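Local coordinates for fumarate lyase (Mesorhizobium sp., PDB 3C8T), which belongs to the fumarase/aspartase superfamily, a family of elongated, mainly helical lyases that assemble from four chains around a shared helical core, at residues A121-R126 against A176-I181; E367-A372 against K412-E417. All blocks are in the same frame, centred on the assembly; numbering follows the deposited sequence. Where two conformers were deposited one is given.

Interaction 1. Residues A121-R126 against A176-I181; sequences ALISRR and ARLEEI
In the long-helix bundle of this lyase, Leu178 of helix 160-185 spans the gap to Ser124 and Ile123 of helix 104-140. The two short segments run almost antiparallel, at 164°. Their axes are 10.9 Å apart at closest approach, a separation wide enough for the meeting to depend largely on one branched side chain, and no hydrogen bond joins the two segments. Leu178 places its CG anti to the backbone N (chi1 -171°), and the fork at its end then presents both methyls to the facing helix. Leu178 CD1 does most of the touching: it lies 3.6 Å from Ser124 CB and almost as close to Ser124 CA, so the methyl sits against the root of the serine rather than its hydroxyl. Leu178 CD2 reaches the same Ser124 CB more loosely, at 4.2 Å. Ile123 comes in beside them with its short branch, CG2 standing 3.9 Å from Leu178 CD1, while the end of its longer branch heads away; the residue also packs on Phe329 of helix 315-344 and Met17 of helix 15-20.

The pair illustrates how the central bundle of the fumarase/aspartase fold is built, from long helices laid side by side and continued across subunits. Neighbouring positions serve other faces of the same two helices. Arg126 forms salt bridges with Asp14 and Glu340, and Arg177 with Glu233 and Asp229 of the second subunit. At the margin of the apolar patch, Glu179 bends its carboxylate back toward helix 104-140, yet Ser124 OG and Glu179 OE2 remain 4.3 Å apart, too far for a hydrogen bond.

Interaction 2. Residues E367-A372 against K412-E417; sequences EAVMMA and KPLGEE
Across this pairing the backbones come nearest at Ala372 and Leu414, whose CA atoms are 7.7 Å apart, with Val369 and Ala372 of helix 366-377 facing the place where helix 408-414 gives way to helix 416-422.

Leu414, the last residue before the break, carries the contact. Its CG stands beside the backbone N and anti to the carbonyl carbon (chi1 -65°), which sends the fork toward the facing helix; chi2, near -174°, then turns CD1 to Val369 and CD2 to Ala372, two residues three positions apart. Leu414 CD1 meets Val369 CG1 at 4.0 Å, the valine methyl that lies anti to its own backbone N. Leu414 CD2 goes to Ala372, where it rests 3.6 Å from the carbonyl O and 4.3 Å from CB, touching main chain more closely than side chain. Directly after the leucine, Gly415 leaves helical geometry with a positive phi of 91° and at once takes the N-cap position of the next helix.

Both segments belong to the small helical C-terminal domain of this superfamily. Leu419 of helix 416-422 touches Val369 and Leu414 alike, and Leu422 packs on Val369 and Ala372, extending the apolar cluster past the break. Glu416, beside the glycine, forms a salt bridge with Arg405. Between the segments themselves no hydrogen bond or charge pair forms, which is consistent with a contact that rests on shape and dispersion, without a directional bond to fix it.

Followed from the N terminus, the chain makes interaction 1 first: helix 104-140 runs out, the small three-stranded antiparallel sheet of 145-159 turns the chain, and helix 160-185 returns to close the loop. Much later, helix 366-377 is met by 412-417 after an excursion through helices 379-395 and 400-404, which gives interaction 2. The two are in series, neither nested nor crossing, with centres about 50 Å apart. Interaction 1 joins two long helices of the central bundle; interaction 2 joins helix 366-377 to the junction of helices 408-414 and 416-422 in the C-terminal region. Other residues of both pairs of segments meet the second subunit.

Interaction 1. Residues A121-R126 against A176-I181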
# COMPACT_ATOMS: atom_id res chain seq x y z
N ALA A 121 -23.25 11.04 -7.93
CA ALA A 121 -24.16 11.12 -9.10
C ALA A 121 -23.37 11.14 -10.39
O ALA A 121 -23.79 10.53 -11.39
CB ALA A 121 -25.14 12.35 -9.01
N LEU A 122 -22.22 11.80 -10.37
CA LEU A 122 -21.35 11.83 -11.53
C LEU A 122 -20.67 10.46 -11.76
O LEU A 122 -20.58 9.99 -12.90
CB LEU A 122 -20.32 12.97 -11.38
CG LEU A 122 -19.24 13.05 -12.46
CD1 LEU A 122 -19.87 13.08 -13.91
CD2 LEU A 122 -18.37 14.31 -12.20
N ILE A 123 -20.20 9.82 -10.69
CA ILE A 123 -19.71 8.44 -10.80
C ILE A 123 -20.77 7.49 -11.37
O ILE A 123 -20.50 6.71 -12.27
CB ILE A 123 -19.20 7.91 -9.42
CG1 ILE A 123 -17.96 8.68 -8.95
CG2 ILE A 123 -18.97 6.40 -9.48
CD1 ILE A 123 -16.73 8.60 -9.88
N SER A 124 -22.00 7.56 -10.85
CA SER A 124 -23.06 6.70 -11.32
C SER A 124 -23.33 6.88 -12.82
O SER A 124 -23.49 5.90 -13.56
CB SER A 124 -24.32 6.97 -10.49
OG SER A 124 -25.42 6.26 -11.02
N ARG A 125 -23.37 8.14 -13.26
CA ARG A 125 -23.54 8.54 -14.65
C ARG A 125 -22.43 7.92 -15.54
O ARG A 125 -22.68 7.42 -16.63
CB ARG A 125 -23.43 10.07 -14.66
CG ARG A 125 -24.26 10.80 -15.59
CD ARG A 125 -23.36 11.49 -16.61
NE ARG A 125 -22.74 12.77 -16.23
CZ ARG A 125 -21.65 13.21 -16.87
NH1 ARG A 125 -21.15 12.47 -17.85
NH2 ARG A 125 -21.08 14.37 -16.58
N ARG A 126 -21.18 7.96 -15.08
CA ARG A 126 -20.08 7.40 -15.87
C ARG A 126 -20.12 5.85 -15.90
O ARG A 126 -19.83 5.22 -16.93
CB ARG A 126 -18.73 7.92 -15.38
CG ARG A 126 -18.64 9.43 -15.24
CD ARG A 126 -17.25 9.83 -15.63
NE ARG A 126 -17.00 11.26 -15.57
CZ ARG A 126 -17.22 12.12 -16.57
NH1 ARG A 126 -17.74 11.71 -17.71
NH2 ARG A 126 -16.95 13.40 -16.39
N ALA A 176 -24.81 -1.85 -8.61
CA ALA A 176 -25.52 -2.31 -7.42
C ALA A 176 -24.84 -1.83 -6.12
O ALA A 176 -25.52 -1.36 -5.21
CB ALA A 176 -25.71 -3.83 -7.43
N ARG A 177 -23.51 -1.96 -6.05
CA ARG A 177 -22.73 -1.52 -4.86
C ARG A 177 -22.95 -0.02 -4.55
O ARG A 177 -23.16 0.36 -3.40
CB ARG A 177 -21.22 -1.81 -5.05
CG ARG A 177 -20.85 -3.29 -5.14
CD ARG A 177 -19.38 -3.52 -5.45
NE ARG A 177 -19.13 -4.96 -5.49
CZ ARG A 177 -18.85 -5.65 -6.59
NH1 ARG A 177 -18.68 -5.04 -7.76
NH2 ARG A 177 -18.72 -6.97 -6.51
N LEU A 178 -22.91 0.82 -5.61
CA LEU A 178 -23.10 2.27 -5.47
C LEU A 178 -24.40 2.62 -4.70
O LEU A 178 -24.41 3.47 -3.79
CB LEU A 178 -23.06 2.95 -6.85
CG LEU A 178 -23.04 4.50 -6.87
CD1 LEU A 178 -22.32 5.08 -8.10
CD2 LEU A 178 -24.43 5.11 -6.76
N GLU A 179 -25.49 1.96 -5.09
CA GLU A 179 -26.80 2.14 -4.48
C GLU A 179 -26.84 1.70 -3.00
O GLU A 179 -27.50 2.33 -2.17
CB GLU A 179 -27.92 1.45 -5.34
CG GLU A 179 -28.01 1.96 -6.81
CD GLU A 179 -28.03 3.52 -6.97
OE1 GLU A 179 -28.72 4.21 -6.18
OE2 GLU A 179 -27.34 4.07 -7.88
N GLU A 180 -26.11 0.64 -2.65
CA GLU A 180 -26.00 0.18 -1.25
C GLU A 180 -25.20 1.14 -0.34
O GLU A 180 -25.56 1.38 0.84
CB GLU A 180 -25.42 -1.26 -1.21
CG GLU A 180 -26.42 -2.31 -1.73
CD GLU A 180 -25.87 -3.75 -1.89
OE1 GLU A 180 -24.64 -3.95 -2.00
OE2 GLU A 180 -26.71 -4.70 -1.91
N ILE A 181 -24.11 1.68 -0.88
CA ILE A 181 -23.21 2.56 -0.10
C ILE A 181 -23.85 3.94 0.19
O ILE A 181 -23.63 4.48 1.26
CB ILE A 181 -21.86 2.75 -0.83
CG1 ILE A 181 -21.01 1.49 -0.70
CG2 ILE A 181 -21.09 3.84 -0.22
CD1 ILE A 181 -20.19 1.19 -1.93

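Interaction 2. Residues E367-A372 against K412-E417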
# COMPACT_ATOMS: atom_id res chain seq x y z
N GLU A 367 -9.07 -30.23 -28.00
CA GLU A 367 -10.14 -30.67 -27.08
C GLU A 367 -11.42 -31.17 -27.78
O GLU A 367 -12.02 -32.16 -27.35
CB GLU A 367 -10.52 -29.55 -26.09
CG GLU A 367 -11.31 -30.09 -24.88
CD GLU A 367 -12.02 -28.99 -24.06
OE1 GLU A 367 -11.59 -28.74 -22.89
OE2 GLU A 367 -13.02 -28.40 -24.56
N ALA A 368 -11.84 -30.47 -28.84
CA ALA A 368 -13.01 -30.88 -29.65
C ALA A 368 -12.83 -32.26 -30.33
O ALA A 368 -13.80 -33.01 -30.49
CB ALA A 368 -13.32 -29.82 -30.70
N VAL A 369 -11.61 -32.58 -30.79
CA VAL A 369 -11.35 -33.93 -31.31
C VAL A 369 -11.41 -34.97 -30.17
O VAL A 369 -12.08 -36.00 -30.33
CB VAL A 369 -10.03 -34.01 -32.10
CG1 VAL A 369 -9.85 -35.42 -32.72
CG2 VAL A 369 -9.96 -32.89 -33.19
N MET A 370 -10.75 -34.70 -29.04
CA MET A 370 -10.85 -35.54 -27.82
C MET A 370 -12.32 -35.85 -27.45
O MET A 370 -12.70 -37.01 -27.33
CB MET A 370 -10.17 -34.88 -26.62
CG MET A 370 -8.64 -34.80 -26.67
SD MET A 370 -7.89 -33.77 -25.37
CE MET A 370 -6.26 -33.52 -26.05
N MET A 371 -13.13 -34.80 -27.27
CA MET A 371 -14.57 -34.93 -26.97
C MET A 371 -15.23 -35.88 -27.97
O MET A 371 -15.99 -36.78 -27.61
CB MET A 371 -15.24 -33.53 -27.01
CG MET A 371 -16.77 -33.47 -26.71
SD MET A 371 -17.61 -31.96 -27.33
CE MET A 371 -17.06 -32.00 -29.06
N ALA A 372 -14.95 -35.69 -29.25
CA ALA A 372 -15.57 -36.52 -30.28
C ALA A 372 -15.05 -37.96 -30.32
O ALA A 372 -15.76 -38.88 -30.72
CB ALA A 372 -15.41 -35.88 -31.65
N LYS A 412 -10.38 -43.26 -38.95
CA LYS A 412 -11.40 -44.29 -39.25
C LYS A 412 -12.65 -44.16 -38.36
O LYS A 412 -13.77 -44.11 -38.89
CB LYS A 412 -10.81 -45.72 -39.26
N PRO A 413 -12.49 -44.11 -37.01
CA PRO A 413 -13.74 -43.91 -36.26
C PRO A 413 -14.48 -42.58 -36.56
O PRO A 413 -15.70 -42.58 -36.60
CB PRO A 413 -13.29 -43.98 -34.78
CG PRO A 413 -11.81 -43.78 -34.82
CD PRO A 413 -11.32 -44.25 -36.13
N LEU A 414 -13.76 -41.48 -36.76
CA LEU A 414 -14.39 -40.17 -36.96
C LEU A 414 -14.76 -39.83 -38.43
O LEU A 414 -15.83 -39.26 -38.69
CB LEU A 414 -13.51 -39.07 -36.34
CG LEU A 414 -13.37 -39.14 -34.81
CD1 LEU A 414 -12.59 -37.93 -34.27
CD2 LEU A 414 -14.76 -39.29 -34.13
N GLY A 415 -13.87 -40.19 -39.36
CA GLY A 415 -14.07 -39.83 -40.76
C GLY A 415 -13.37 -38.49 -40.95
O GLY A 415 -13.34 -37.67 -40.04
N GLU A 416 -12.81 -38.30 -42.14
CA GLU A 416 -12.09 -37.09 -42.50
C GLU A 416 -12.93 -35.82 -42.53
O GLU A 416 -12.43 -34.74 -42.18
CB GLU A 416 -11.44 -37.26 -43.87
CG GLU A 416 -9.96 -37.57 -43.80
CD GLU A 416 -9.24 -37.27 -45.11
OE1 GLU A 416 -9.79 -36.55 -45.96
OE2 GLU A 416 -8.10 -37.77 -45.28
N GLU A 417 -14.19 -35.94 -42.95
CA GLU A 417 -15.08 -34.77 -42.99
C GLU A 417 -15.26 -34.27 -41.54
O GLU A 417 -15.01 -33.11 -41.25
CB GLU A 417 -16.42 -35.15 -43.64
CG GLU A 417 -17.25 -33.91 -44.09
CD GLU A 417 -16.62 -33.15 -45.29
OE1 GLU A 417 -17.01 -31.98 -45.53
OE2 GLU A 417 -15.75 -33.72 -46.00